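Local structure of amino acid ABC transporter, periplasmic amino acid-binding protein (Brucella ovis, 4Z9N) at residues Lys71-Ala76 against Ala139-Glu144. The protein binds glutathione and, as a periplasmic solute-binding protein, probably delivers it or a related solute to the membrane components of an ABC transporter. Sequence-based numbering, arbitrary orientation.
Sequences KERFTA and AGTTTE. With GSH (glutathione), chain U.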
# COMPACT_ATOMS: atom_id res chain seq x y z
N LYS D 71 15.63 10.02 -17.40
CA LYS D 71 15.08 9.71 -18.72
C LYS D 71 15.34 8.28 -19.21
O LYS D 71 14.63 7.78 -20.07
CB LYS D 71 15.63 10.69 -19.74
CG LYS D 71 14.94 12.04 -19.69
CD LYS D 71 15.43 12.93 -20.82
CE LYS D 71 14.31 13.82 -21.31
NZ LYS D 71 14.71 14.56 -22.54
N GLU D 72 16.34 7.60 -18.67
CA GLU D 72 16.66 6.27 -19.18
C GLU D 72 16.21 5.17 -18.23
O GLU D 72 16.29 3.99 -18.56
CB GLU D 72 18.16 6.17 -19.45
CG GLU D 72 19.00 6.31 -18.22
CD GLU D 72 20.44 6.69 -18.52
OE1 GLU D 72 20.86 6.64 -19.69
OE2 GLU D 72 21.17 7.03 -17.56
N ARG D 73 15.71 5.54 -17.05
CA ARG D 73 15.43 4.54 -16.01
C ARG D 73 14.35 3.53 -16.40
O ARG D 73 14.47 2.34 -16.11
CB ARG D 73 15.05 5.24 -14.70
CG ARG D 73 13.90 6.26 -14.84
CD ARG D 73 13.58 6.98 -13.53
NE ARG D 73 12.88 8.24 -13.80
CZ ARG D 73 12.12 8.91 -12.94
NH1 ARG D 73 11.89 8.44 -11.71
NH2 ARG D 73 11.56 10.06 -13.32
N PHE D 74 13.28 3.98 -17.06
CA PHE D 74 12.20 3.02 -17.35
C PHE D 74 12.61 2.08 -18.50
O PHE D 74 12.29 0.89 -18.47
CB PHE D 74 10.89 3.76 -17.66
CG PHE D 74 10.43 4.62 -16.53
CD1 PHE D 74 10.05 4.04 -15.32
CD2 PHE D 74 10.44 6.01 -16.64
CE1 PHE D 74 9.65 4.83 -14.24
CE2 PHE D 74 10.04 6.81 -15.59
CZ PHE D 74 9.64 6.22 -14.38
N THR D 75 13.32 2.62 -19.49
CA THR D 75 13.77 1.84 -20.64
C THR D 75 14.67 0.69 -20.18
O THR D 75 14.55 -0.44 -20.64
CB THR D 75 14.53 2.71 -21.66
OG1 THR D 75 13.70 3.81 -22.06
CG2 THR D 75 14.90 1.89 -22.88
N ALA D 76 15.56 1.01 -19.24
CA ALA D 76 16.51 0.04 -18.70
C ALA D 76 15.77 -1.14 -18.05
O ALA D 76 16.22 -2.27 -18.15
CB ALA D 76 17.44 0.70 -17.68
N ALA D 139 14.12 17.22 -16.61
CA ALA D 139 13.22 16.62 -17.59
C ALA D 139 12.97 15.15 -17.23
O ALA D 139 13.80 14.50 -16.57
CB ALA D 139 13.82 16.73 -18.99
N GLY D 140 11.83 14.63 -17.70
CA GLY D 140 11.47 13.24 -17.48
C GLY D 140 11.08 12.94 -16.04
O GLY D 140 11.27 11.82 -15.58
N THR D 141 10.53 13.92 -15.33
CA THR D 141 10.09 13.73 -13.95
C THR D 141 8.64 14.13 -13.71
O THR D 141 8.07 14.95 -14.44
CB THR D 141 10.95 14.54 -12.95
OG1 THR D 141 10.82 15.95 -13.24
CG2 THR D 141 12.41 14.14 -13.05
N THR D 142 8.03 13.57 -12.67
CA THR D 142 6.76 14.08 -12.18
C THR D 142 6.91 15.56 -11.78
O THR D 142 6.01 16.38 -11.96
CB THR D 142 6.27 13.30 -10.96
OG1 THR D 142 7.34 13.23 -10.01
CG2 THR D 142 5.85 11.88 -11.34
N THR D 143 8.08 15.86 -11.22
CA THR D 143 8.44 17.18 -10.71
C THR D 143 8.13 18.29 -11.68
O THR D 143 7.51 19.30 -11.32
CB THR D 143 9.93 17.21 -10.37
OG1 THR D 143 10.27 15.99 -9.70
CG2 THR D 143 10.28 18.38 -9.46
N GLU D 144 8.55 18.11 -12.93
CA GLU D 144 8.38 19.14 -13.94
C GLU D 144 6.89 19.42 -14.20
O GLU D 144 6.48 20.57 -14.35
CB GLU D 144 9.09 18.72 -15.24
CG GLU D 144 8.93 19.73 -16.36
CD GLU D 144 9.47 19.23 -17.70
OE1 GLU D 144 9.51 18.00 -17.93
OE2 GLU D 144 9.83 20.08 -18.54
N1 GSH U . 10.30 11.14 -7.91
CA1 GSH U . 10.34 11.95 -9.12
C1 GSH U . 9.99 11.06 -10.31
O11 GSH U . 9.82 11.59 -11.45
O12 GSH U . 9.87 9.81 -10.17
CB1 GSH U . 11.74 12.55 -9.38
CG1 GSH U . 12.76 11.40 -9.51
CD1 GSH U . 14.08 11.97 -10.01
OE1 GSH U . 14.60 11.57 -11.00
N2 GSH U . 14.69 13.02 -9.24
CA2 GSH U . 15.94 13.58 -9.73
C2 GSH U . 17.07 12.54 -9.78
O2 GSH U . 17.05 11.52 -9.17
CB2 GSH U . 16.31 14.84 -8.94
SG2 GSH U . 16.82 14.47 -7.24
N3 GSH U . 18.17 12.83 -10.66
CA3 GSH U . 19.26 11.90 -10.77
C3 GSH U . 19.49 11.60 -12.26
O31 GSH U . 20.55 11.00 -12.59
O32 GSH U . 18.63 11.93 -13.13
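The guanidinium of R73 has OE1 of glutathione over one face and the ring atom CZ of F74 over the other, each displaced from the centre of the group, while G140 and the C1 carboxylate of the ligand meet its edge. This is the ligand cleft of a family 3 periplasmic binding protein, where the start of helix 73-78 and the loop before it meet the start of helix 142-153 around that carboxylate. R73 binds the carboxylate end-on through both terminal nitrogens, NH1 to O12 (2.9 Å) and NH2 to O11 (3.0 Å, 179° at the hydrogen). NH2 also donates to the carbonyl O of G140 (2.9 Å), with the acceptor 2° out of the guanidinium plane, so the arginine joins the two segments directly as well as through the ligand. NE and NH1 are held further by A70 O and T89 OG1, which fix the rotation of the group. Nearby R95 also bonds glutathione, and the negative carboxylate probably helps balance the two arginine charges. Nearer the surface, CE of K71 packs on CB of A139 at 3.8 Å, and its NZ forms a salt bridge with E164. T141 N-caps helix 142-153: chi1 of 62° tucks OG1 back over the main chain, where it accepts from E144 N (3.1 Å) and is also hydrogen-bonded to Q138 O. One residue on, the backbone N of T142 donates to glutathione O11 at 2.9 Å.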